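Local coordinates for nucleoporin NUP170 (Chaetomium thermophilum, PDB 5HAX), which is a nucleoporin that probably forms part of the structural scaffold of the nuclear pore complex, at residues 465-470 and 596-601; 604-609 and 714-719; 627-632 and 685-690; 634-639 and 677-682. One frame throughout, in Å; residues are numbered along the deposited sequence.

In the fold
Contact 1 joins a loop in the beta-propeller region to the end of helix 586-599, and the other three lie within the helical region that follows. Contacts 3 and 4 are two levels of one antiparallel pairing, helix 622-640 against helix 663-694, with centres about 11 Å apart; V632 packs on M679 and I682 between them. Contact 1 touches contact 3 where L598 and T601 meet I628, their centres about 14 Å apart. Contact 2 also lies about 14 Å from contact 3, centre to centre, and packs against it as V607 and Y717 meet V689. Along the chain, contact 4 is nested within contact 3, and contact 3 within contact 2.

Contact 1: 465-470 and 596-601; sequences VQFDQV and TRLVRT
F467 and D468 face L598, R600 and T601 in a packed contact whose polar links run through water, between propeller-region loop 465-470 and the end of helix 586-599. No direct hydrogen bond spans the two segments. D468 uses its short acidic side chain to collect waters: OD1 accepts from one at 2.8 Å, which also accepts from T601 N and gives a weak bond to L598 O. A second accepts from R600 NH2 at 2.7 Å, at the guanidinium edge and in its plane, and reaches D468 OD2 weakly; a third accepts from F467 N and bonds weakly to R597 O. D468 OD2 approaches R600 CG to 3.1 Å yet stays 4.5 Å from R600 NE, opposite charges short of a salt bridge. The methyl CG1 of V465 lies 3.4 Å from R600 NH2, which gives a hydrogen bond to A452 O. L598 CD2 meets F467 CB at 4.1 Å, and Q466 CB covers one face of the F467 ring. R597 extends its chain (chi2 169°) to salt bridges with E524 and D20. Helix 490-501 packs on Q466 and F467, helix 622-640 on L598 and T601, and helix 5-20 on R600.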
# COMPACT_ATOMS: atom_id res chain seq x y z
N VAL A 465 -6.53 2.68 9.46
CA VAL A 465 -5.53 1.62 9.55
C VAL A 465 -4.23 2.10 10.19
O VAL A 465 -3.21 1.41 10.09
CB VAL A 465 -5.26 1.01 8.16
CG1 VAL A 465 -6.50 0.31 7.64
CG2 VAL A 465 -4.79 2.08 7.18
N GLN A 466 -4.25 3.26 10.85
CA GLN A 466 -3.03 3.80 11.45
C GLN A 466 -2.37 2.81 12.40
O GLN A 466 -1.14 2.84 12.56
CB GLN A 466 -3.35 5.09 12.21
CG GLN A 466 -3.65 6.29 11.32
CD GLN A 466 -3.96 7.54 12.13
OE1 GLN A 466 -3.06 8.32 12.45
NE2 GLN A 466 -5.23 7.72 12.48
N PHE A 467 -3.15 1.94 13.04
CA PHE A 467 -2.65 1.05 14.09
C PHE A 467 -2.77 -0.42 13.72
O PHE A 467 -2.49 -1.28 14.57
CB PHE A 467 -3.39 1.33 15.40
CG PHE A 467 -3.68 2.79 15.62
CD1 PHE A 467 -2.66 3.67 15.92
CD2 PHE A 467 -4.97 3.27 15.51
CE1 PHE A 467 -2.93 5.01 16.12
CE2 PHE A 467 -5.24 4.61 15.71
CZ PHE A 467 -4.22 5.49 16.01
N ASP A 468 -3.17 -0.74 12.49
CA ASP A 468 -3.30 -2.12 12.03
C ASP A 468 -2.19 -2.56 11.09
O ASP A 468 -1.90 -3.75 11.02
CB ASP A 468 -4.64 -2.32 11.31
CG ASP A 468 -5.74 -2.79 12.25
OD1 ASP A 468 -5.48 -3.69 13.07
OD2 ASP A 468 -6.86 -2.25 12.15
N GLN A 469 -1.57 -1.63 10.37
CA GLN A 469 -0.48 -1.94 9.45
C GLN A 469 0.53 -0.80 9.51
O GLN A 469 0.15 0.37 9.65
CB GLN A 469 -1.00 -2.13 8.02
CG GLN A 469 -1.77 -0.94 7.47
CD GLN A 469 -2.51 -1.26 6.18
OE1 GLN A 469 -2.17 -0.76 5.11
NE2 GLN A 469 -3.53 -2.10 6.28
N VAL A 470 1.81 -1.15 9.41
CA VAL A 470 2.88 -0.16 9.53
C VAL A 470 2.73 0.87 8.42
O VAL A 470 2.11 0.59 7.39
CB VAL A 470 4.27 -0.83 9.48
CG1 VAL A 470 4.48 -1.73 10.68
CG2 VAL A 470 4.45 -1.60 8.18
N THR A 596 -12.59 1.45 18.17
CA THR A 596 -13.07 0.72 17.00
C THR A 596 -11.93 0.34 16.08
O THR A 596 -11.82 -0.81 15.64
CB THR A 596 -14.11 1.55 16.25
OG1 THR A 596 -15.23 1.80 17.11
CG2 THR A 596 -14.58 0.83 14.99
N ARG A 597 -11.05 1.30 15.79
CA ARG A 597 -9.96 1.06 14.85
C ARG A 597 -8.96 0.05 15.40
O ARG A 597 -8.27 -0.62 14.63
CB ARG A 597 -9.28 2.38 14.50
CG ARG A 597 -10.16 3.29 13.64
CD ARG A 597 -9.60 4.70 13.51
NE ARG A 597 -10.35 5.49 12.53
CZ ARG A 597 -10.15 6.78 12.28
NH1 ARG A 597 -9.21 7.45 12.95
NH2 ARG A 597 -10.88 7.40 11.37
N LEU A 598 -8.87 -0.07 16.73
CA LEU A 598 -7.98 -1.07 17.32
C LEU A 598 -8.49 -2.49 17.09
O LEU A 598 -7.69 -3.44 17.08
CB LEU A 598 -7.80 -0.82 18.81
CG LEU A 598 -7.02 0.42 19.25
CD1 LEU A 598 -6.99 0.49 20.77
CD2 LEU A 598 -5.60 0.43 18.68
N VAL A 599 -9.80 -2.68 16.91
CA VAL A 599 -10.40 -4.00 16.79
C VAL A 599 -11.10 -4.22 15.46
O VAL A 599 -11.83 -5.20 15.30
CB VAL A 599 -11.37 -4.28 17.96
CG1 VAL A 599 -10.66 -4.15 19.30
CG2 VAL A 599 -12.58 -3.35 17.89
N ARG A 600 -10.88 -3.33 14.48
CA ARG A 600 -11.63 -3.44 13.22
C ARG A 600 -11.33 -4.74 12.49
O ARG A 600 -12.21 -5.28 11.82
CB ARG A 600 -11.31 -2.24 12.32
CG ARG A 600 -9.94 -2.29 11.68
CD ARG A 600 -9.51 -0.92 11.18
NE ARG A 600 -10.47 -0.32 10.25
CZ ARG A 600 -10.45 -0.47 8.93
NH1 ARG A 600 -11.37 0.11 8.18
NH2 ARG A 600 -9.50 -1.20 8.35
N THR A 601 -10.11 -5.27 12.62
CA THR A 601 -9.78 -6.54 11.98
C THR A 601 -10.43 -7.74 12.68
O THR A 601 -10.44 -8.83 12.10
CB THR A 601 -8.26 -6.76 11.95
OG1 THR A 601 -7.76 -6.83 13.30
CG2 THR A 601 -7.57 -5.62 11.21
O HOH W 1 -5.97 1.16 12.88
O HOH W 2 -7.79 -4.37 14.49
O HOH W 3 -7.54 -2.89 8.93

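Contact 2: 604-609 and 714-719; sequences KAKVVQ and DLTYEQ
The Y717 ring carries V607 CG2 over one face, 4.1 Å from its centroid and only 10° off the normal, a CH-pi contact well centred on the ring. The carbonyl oxygens of A605 and K606 approach the same ring obliquely. A second flat group, the E718 carboxylate, is met by K604 NZ on the syn side of OE2, at 2.9 Å in a salt bridge; the long lysine runs beside the glutamate and points the same way, while E718 OE1 bonds to N14. A branched valine suits its place here, because its two methyls serve different neighbours. With V607 CG1 anti to the backbone N (chi1 179°), CG2 is the branch turned to the ring, and V607 CG2 also lies 3.9 Å from L715 CG; CG1 turns instead to V689 of helix 663-694, which packs on Y717 as well.

Between these side chains the backbones form a single antiparallel beta bridge, K606 opposite T716, a non-hydrogen-bonded pair. The bonds fall on either side of it: Y717 N to A605 O at 3.1 Å and V607 N to L715 O at 2.9 Å. T716 is also the N-cap of helix 717-722, and with Q719 it makes a capping box: its OG1 accepts from Q719 N at 3.1 Å, and its own N gives to Q719 OE1. The bridge thus delivers the chain directly into a capped helix. K606 bends at chi2 and brings NZ to D714 O at 3.2 Å, above the carbonyl plane rather than on a lone pair.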
# COMPACT_ATOMS: atom_id res chain seq x y z
N LYS A 604 -16.05 -8.23 13.11
CA LYS A 604 -16.96 -9.01 12.29
C LYS A 604 -16.36 -10.34 11.83
O LYS A 604 -17.04 -11.10 11.13
CB LYS A 604 -17.40 -8.20 11.06
CG LYS A 604 -18.24 -6.98 11.40
CD LYS A 604 -19.61 -7.38 11.93
CE LYS A 604 -20.46 -6.16 12.25
NZ LYS A 604 -21.83 -6.53 12.68
N ALA A 605 -15.12 -10.64 12.21
CA ALA A 605 -14.48 -11.87 11.79
C ALA A 605 -14.94 -13.05 12.64
O ALA A 605 -15.25 -12.91 13.83
CB ALA A 605 -12.96 -11.74 11.89
N LYS A 606 -15.00 -14.22 12.01
CA LYS A 606 -15.23 -15.46 12.74
C LYS A 606 -14.04 -15.75 13.64
O LYS A 606 -12.89 -15.46 13.30
CB LYS A 606 -15.45 -16.62 11.78
CG LYS A 606 -16.58 -16.43 10.78
CD LYS A 606 -17.93 -16.37 11.47
CE LYS A 606 -19.06 -16.37 10.45
NZ LYS A 606 -20.39 -16.17 11.08
N VAL A 607 -14.31 -16.33 14.81
CA VAL A 607 -13.24 -16.63 15.75
C VAL A 607 -12.37 -17.78 15.22
O VAL A 607 -11.14 -17.74 15.36
CB VAL A 607 -13.81 -16.96 17.14
CG1 VAL A 607 -12.68 -17.29 18.11
CG2 VAL A 607 -14.64 -15.80 17.66
N VAL A 608 -12.99 -18.79 14.62
CA VAL A 608 -12.29 -20.02 14.25
C VAL A 608 -12.51 -20.33 12.78
O VAL A 608 -13.41 -19.80 12.13
CB VAL A 608 -12.76 -21.22 15.11
CG1 VAL A 608 -12.43 -20.97 16.58
CG2 VAL A 608 -14.25 -21.47 14.93
N GLN A 609 -11.65 -21.21 12.26
CA GLN A 609 -11.74 -21.73 10.90
C GLN A 609 -11.61 -23.25 10.97
O GLN A 609 -10.54 -23.76 11.31
CB GLN A 609 -10.66 -21.14 10.00
CG GLN A 609 -10.80 -19.65 9.75
CD GLN A 609 -11.99 -19.31 8.89
OE1 GLN A 609 -12.39 -20.09 8.02
NE2 GLN A 609 -12.58 -18.13 9.11
N ASP A 714 -19.90 -20.36 13.50
CA ASP A 714 -20.26 -19.02 13.04
C ASP A 714 -20.22 -17.99 14.17
O ASP A 714 -20.92 -16.98 14.12
CB ASP A 714 -21.63 -19.04 12.37
CG ASP A 714 -22.65 -19.86 13.14
OD1 ASP A 714 -22.58 -19.86 14.39
OD2 ASP A 714 -23.51 -20.50 12.50
N LEU A 715 -19.40 -18.24 15.19
CA LEU A 715 -19.20 -17.28 16.26
C LEU A 715 -18.25 -16.18 15.80
O LEU A 715 -17.13 -16.47 15.37
CB LEU A 715 -18.65 -17.96 17.51
CG LEU A 715 -18.19 -17.02 18.63
CD1 LEU A 715 -19.38 -16.33 19.27
CD2 LEU A 715 -17.35 -17.76 19.66
N THR A 716 -18.69 -14.93 15.91
CA THR A 716 -17.85 -13.78 15.61
C THR A 716 -17.27 -13.21 16.90
O THR A 716 -17.71 -13.52 18.01
CB THR A 716 -18.65 -12.70 14.88
OG1 THR A 716 -19.62 -12.13 15.76
CG2 THR A 716 -19.35 -13.28 13.66
N TYR A 717 -16.26 -12.35 16.74
CA TYR A 717 -15.69 -11.67 17.90
C TYR A 717 -16.68 -10.70 18.51
O TYR A 717 -16.73 -10.53 19.73
CB TYR A 717 -14.40 -10.96 17.51
CG TYR A 717 -13.17 -11.84 17.57
CD1 TYR A 717 -12.51 -12.07 18.77
CD2 TYR A 717 -12.67 -12.45 16.43
CE1 TYR A 717 -11.39 -12.87 18.84
CE2 TYR A 717 -11.55 -13.26 16.48
CZ TYR A 717 -10.92 -13.47 17.69
OH TYR A 717 -9.80 -14.27 17.75
N GLU A 718 -17.49 -10.04 17.67
CA GLU A 718 -18.54 -9.16 18.18
C GLU A 718 -19.46 -9.91 19.13
O GLU A 718 -19.77 -9.43 20.22
CB GLU A 718 -19.34 -8.57 17.02
CG GLU A 718 -20.55 -7.76 17.46
CD GLU A 718 -21.39 -7.26 16.30
OE1 GLU A 718 -22.21 -6.35 16.52
OE2 GLU A 718 -21.24 -7.79 15.18
N GLN A 719 -19.91 -11.10 18.72
CA GLN A 719 -20.82 -11.88 19.56
C GLN A 719 -20.13 -12.31 20.85
O GLN A 719 -20.74 -12.26 21.93
CB GLN A 719 -21.31 -13.10 18.78
CG GLN A 719 -22.13 -12.74 17.55
CD GLN A 719 -22.14 -13.83 16.49
OE1 GLN A 719 -21.39 -14.80 16.57
NE2 GLN A 719 -23.00 -13.67 15.48
O HOH W 4 -9.41 -15.93 15.66
O HOH W 5 -15.99 -18.62 14.51

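Contact 3: 627-632 and 685-690; sequences TIQENV and GISFVL
I686 opens the second segment's share of the contact, its CD1 lying 4.0 Å from I628 CG2, the two side chains crossing at about a right angle. Its other branch, CG2, stands anti to the backbone N and rests 4.0 Å from Q629 CB, where the two side chains slide past each other in opposite directions. One beta-branched residue thus touches both I628 and Q629, and its purely apolar surface suits a buried position that also meets L625 one turn earlier on the facing helix.

S687, next in sequence, is exposed to solvent, which suits a small hydroxyl side chain. The end of Q629 comes close to it, Q629 CD lying 4.0 Å from S687 OG. These residues belong to helices 622-640 and 663-694, which run antiparallel here, 154° between their directions. Their axes are 10.5 Å apart at closest approach, far enough for side chains rather than backbones to make the contact. The antiparallel packing is consistent with the alpha-helical, solenoid-like region expected of this family.

F688 packs on L720 of helix 717-722 and on A730 and L733 of helix 724-739. V689 lies between neighbours, touching L625 of helix 622-640 and also Y717 and L720. L690, one turn on from I686, returns to the contact. Its CG is anti to the carbonyl carbon (chi1 -68°), which places the methyl CD1 near the end of the extended Q629 chain, and L690 also packs on T622, at the beginning of helix 622-640.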
# COMPACT_ATOMS: atom_id res chain seq x y z
N THR A 627 -1.08 -8.10 20.21
CA THR A 627 -0.88 -6.67 20.04
C THR A 627 -2.19 -5.90 20.22
O THR A 627 -2.21 -4.84 20.85
CB THR A 627 -0.28 -6.37 18.67
OG1 THR A 627 -1.17 -6.82 17.64
CG2 THR A 627 1.07 -7.07 18.51
N ILE A 628 -3.28 -6.43 19.67
CA ILE A 628 -4.58 -5.78 19.85
C ILE A 628 -4.92 -5.68 21.33
O ILE A 628 -5.33 -4.63 21.82
CB ILE A 628 -5.67 -6.55 19.07
CG1 ILE A 628 -5.42 -6.44 17.56
CG2 ILE A 628 -7.06 -6.01 19.41
CD1 ILE A 628 -6.30 -7.34 16.73
N GLN A 629 -4.74 -6.79 22.06
CA GLN A 629 -5.03 -6.78 23.49
C GLN A 629 -4.16 -5.78 24.23
O GLN A 629 -4.65 -5.05 25.11
CB GLN A 629 -4.84 -8.19 24.07
CG GLN A 629 -5.05 -8.26 25.57
CD GLN A 629 -5.02 -9.68 26.08
OE1 GLN A 629 -5.88 -10.10 26.86
NE2 GLN A 629 -4.01 -10.44 25.67
N GLU A 630 -2.87 -5.74 23.91
CA GLU A 630 -1.98 -4.78 24.55
C GLU A 630 -2.45 -3.35 24.29
O GLU A 630 -2.46 -2.52 25.21
CB GLU A 630 -0.55 -4.96 24.04
CG GLU A 630 0.11 -6.25 24.50
CD GLU A 630 1.50 -6.43 23.91
OE1 GLU A 630 1.94 -5.56 23.14
OE2 GLU A 630 2.15 -7.46 24.22
N ASN A 631 -2.85 -3.05 23.05
CA ASN A 631 -3.34 -1.71 22.74
C ASN A 631 -4.60 -1.38 23.53
O ASN A 631 -4.72 -0.28 24.07
CB ASN A 631 -3.61 -1.59 21.23
CG ASN A 631 -2.33 -1.54 20.41
OD1 ASN A 631 -1.26 -1.20 20.92
ND2 ASN A 631 -2.44 -1.87 19.13
N VAL A 632 -5.54 -2.32 23.60
CA VAL A 632 -6.76 -2.09 24.38
C VAL A 632 -6.42 -1.86 25.85
O VAL A 632 -6.98 -0.98 26.50
CB VAL A 632 -7.73 -3.28 24.21
CG1 VAL A 632 -8.91 -3.15 25.17
CG2 VAL A 632 -8.22 -3.36 22.77
N GLY A 685 -12.35 -11.47 26.26
CA GLY A 685 -12.64 -12.30 25.10
C GLY A 685 -11.38 -12.75 24.39
O GLY A 685 -11.27 -13.91 23.98
N ILE A 686 -10.41 -11.85 24.23
CA ILE A 686 -9.16 -12.22 23.56
C ILE A 686 -8.39 -13.23 24.40
O ILE A 686 -7.86 -14.21 23.87
CB ILE A 686 -8.32 -10.96 23.27
CG1 ILE A 686 -8.99 -10.13 22.17
CG2 ILE A 686 -6.91 -11.35 22.84
CD1 ILE A 686 -8.38 -8.75 21.98
N SER A 687 -8.31 -13.01 25.71
CA SER A 687 -7.64 -13.97 26.59
C SER A 687 -8.30 -15.34 26.48
O SER A 687 -7.61 -16.37 26.51
CB SER A 687 -7.67 -13.48 28.03
OG SER A 687 -6.55 -12.66 28.32
N PHE A 688 -9.62 -15.38 26.36
CA PHE A 688 -10.32 -16.65 26.23
C PHE A 688 -9.93 -17.38 24.95
O PHE A 688 -9.72 -18.60 24.96
CB PHE A 688 -11.83 -16.43 26.27
CG PHE A 688 -12.62 -17.59 25.75
CD1 PHE A 688 -13.18 -17.55 24.49
CD2 PHE A 688 -12.80 -18.72 26.52
CE1 PHE A 688 -13.91 -18.62 24.00
CE2 PHE A 688 -13.53 -19.79 26.05
CZ PHE A 688 -14.08 -19.74 24.79
N VAL A 689 -9.83 -16.66 23.84
CA VAL A 689 -9.46 -17.29 22.57
C VAL A 689 -8.03 -17.81 22.64
O VAL A 689 -7.73 -18.90 22.13
CB VAL A 689 -9.65 -16.30 21.41
CG1 VAL A 689 -9.12 -16.89 20.10
CG2 VAL A 689 -11.12 -15.92 21.27
N LEU A 690 -7.12 -17.05 23.25
CA LEU A 690 -5.74 -17.49 23.38
C LEU A 690 -5.65 -18.74 24.26
O LEU A 690 -4.94 -19.69 23.92
CB LEU A 690 -4.88 -16.37 23.96
CG LEU A 690 -4.67 -15.16 23.05
CD1 LEU A 690 -3.99 -14.03 23.82
CD2 LEU A 690 -3.84 -15.54 21.83

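Contact 4: 634-639 and 677-682; sequences RLRNFL and KLMESI
R636 and M679 bring the backbones nearest, 7.2 Å between their CA atoms, where helices 622-640 and 663-694 pass each other antiparallel. Between the short segments the axes lie 10.5 Å apart at closest approach, with 143° between their directions. This is an antiparallel helix pair in the alpha-helical region, consistent with the alpha-solenoid architecture of scaffold nucleoporins, and the contact is mainly hydrophobic.

M679 is the centre of it. Long, unbranched and flexible, a methionine can thread between neighbours, and here it bends at chi3 (-137°). SD lies 3.8 Å from L635 CD2, and CE lies 3.8 Å from L639 CD1, which is also near the sulfur; both leucines cross the methionine at about a right angle. They are one helical turn apart on helix 622-640 and touch the same thioether, L635 at the sulfur and L639 chiefly at the methyl. L591 and L595 of helix 586-599 also touch M679, while L591, Y594 and L530 of helix 522-533 reach L635.

R636 borders that core with its aliphatic part: CD is 3.6 Å from M679 CB, the two chains sliding past each other in opposite directions. A bend at chi3 (49°) then carries the guanidinium over E680, whose CB sits over one of its faces, offset toward the rim. The E680 carboxylate is turned steeply to that plane; its OE1 stays 4.1 Å from R636 NH2, and no N-H points at it, so any attraction is probably one of charge alone. Within its own helix, E680 OE2 accepts a hydrogen bond from K677 NZ at 3.1 Å, part of a salt bridge, from above the carboxylate plane.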
# COMPACT_ATOMS: atom_id res chain seq x y z
N ARG A 634 -3.52 -0.78 27.21
CA ARG A 634 -2.87 0.51 27.41
C ARG A 634 -3.89 1.65 27.38
O ARG A 634 -3.75 2.64 28.11
CB ARG A 634 -1.78 0.73 26.36
CG ARG A 634 -0.42 0.17 26.76
CD ARG A 634 0.73 0.98 26.18
NE ARG A 634 0.76 2.35 26.70
CZ ARG A 634 1.80 3.17 26.60
NH1 ARG A 634 1.74 4.40 27.10
NH2 ARG A 634 2.92 2.76 26.00
N LEU A 635 -4.91 1.53 26.53
CA LEU A 635 -5.99 2.51 26.53
C LEU A 635 -6.73 2.49 27.86
O LEU A 635 -7.01 3.54 28.44
CB LEU A 635 -6.95 2.23 25.37
CG LEU A 635 -8.24 3.06 25.32
CD1 LEU A 635 -7.94 4.55 25.28
CD2 LEU A 635 -9.08 2.64 24.13
N ARG A 636 -7.06 1.30 28.36
CA ARG A 636 -7.71 1.18 29.66
C ARG A 636 -6.84 1.76 30.77
O ARG A 636 -7.31 2.52 31.62
CB ARG A 636 -8.04 -0.28 29.94
CG ARG A 636 -9.40 -0.72 29.42
CD ARG A 636 -9.51 -2.23 29.31
NE ARG A 636 -9.08 -2.92 30.52
CZ ARG A 636 -9.76 -2.92 31.67
NH1 ARG A 636 -9.28 -3.59 32.71
NH2 ARG A 636 -10.90 -2.25 31.78
N ASN A 637 -5.55 1.40 30.77
CA ASN A 637 -4.63 1.94 31.76
C ASN A 637 -4.60 3.46 31.72
O ASN A 637 -4.49 4.11 32.76
CB ASN A 637 -3.23 1.36 31.53
CG ASN A 637 -2.21 1.90 32.51
OD1 ASN A 637 -2.51 2.13 33.68
ND2 ASN A 637 -0.99 2.12 32.02
N PHE A 638 -4.69 4.04 30.52
CA PHE A 638 -4.67 5.49 30.40
C PHE A 638 -5.91 6.12 31.03
O PHE A 638 -5.82 7.17 31.67
CB PHE A 638 -4.55 5.89 28.93
CG PHE A 638 -4.79 7.35 28.68
CD1 PHE A 638 -3.78 8.28 28.90
CD2 PHE A 638 -6.02 7.81 28.23
CE1 PHE A 638 -3.99 9.62 28.68
CE2 PHE A 638 -6.24 9.15 28.01
CZ PHE A 638 -5.22 10.06 28.23
N LEU A 639 -7.07 5.49 30.85
CA LEU A 639 -8.30 6.03 31.42
C LEU A 639 -8.30 5.93 32.94
O LEU A 639 -8.81 6.81 33.64
CB LEU A 639 -9.52 5.32 30.83
CG LEU A 639 -9.70 5.42 29.32
CD1 LEU A 639 -10.93 4.65 28.87
CD2 LEU A 639 -9.79 6.88 28.87
N LYS A 677 -16.63 -0.82 29.75
CA LYS A 677 -17.06 -2.19 29.97
C LYS A 677 -16.83 -3.05 28.73
O LYS A 677 -16.55 -4.25 28.84
CB LYS A 677 -18.53 -2.23 30.38
CG LYS A 677 -18.76 -1.99 31.86
CD LYS A 677 -18.30 -3.19 32.69
CE LYS A 677 -18.43 -2.92 34.18
NZ LYS A 677 -17.90 -4.05 34.98
N LEU A 678 -16.94 -2.45 27.54
CA LEU A 678 -16.64 -3.20 26.32
C LEU A 678 -15.15 -3.48 26.21
O LEU A 678 -14.75 -4.55 25.75
CB LEU A 678 -17.14 -2.42 25.10
CG LEU A 678 -16.90 -3.07 23.73
CD1 LEU A 678 -17.58 -4.43 23.65
CD2 LEU A 678 -17.40 -2.15 22.63
N MET A 679 -14.31 -2.54 26.66
CA MET A 679 -12.87 -2.73 26.60
C MET A 679 -12.44 -3.93 27.44
O MET A 679 -11.70 -4.80 26.97
CB MET A 679 -12.15 -1.47 27.06
CG MET A 679 -12.27 -0.30 26.11
SD MET A 679 -11.45 1.18 26.75
CE MET A 679 -12.67 2.43 26.35
N GLU A 680 -12.89 -3.99 28.69
CA GLU A 680 -12.54 -5.12 29.54
C GLU A 680 -13.11 -6.42 28.98
O GLU A 680 -12.47 -7.47 29.05
CB GLU A 680 -13.01 -4.89 30.98
CG GLU A 680 -14.51 -4.85 31.16
CD GLU A 680 -14.92 -4.74 32.62
OE1 GLU A 680 -14.26 -3.99 33.37
OE2 GLU A 680 -15.88 -5.42 33.03
N SER A 681 -14.32 -6.35 28.41
CA SER A 681 -14.90 -7.53 27.77
C SER A 681 -14.08 -7.95 26.55
O SER A 681 -13.91 -9.15 26.29
CB SER A 681 -16.34 -7.24 27.36
OG SER A 681 -16.93 -8.37 26.73
N ILE A 682 -13.55 -6.98 25.80
CA ILE A 682 -12.69 -7.30 24.66
C ILE A 682 -11.44 -8.03 25.14
O ILE A 682 -11.03 -9.04 24.56
CB ILE A 682 -12.33 -6.03 23.88
CG1 ILE A 682 -13.54 -5.53 23.07
CG2 ILE A 682 -11.16 -6.28 22.93
CD1 ILE A 682 -13.42 -4.09 22.63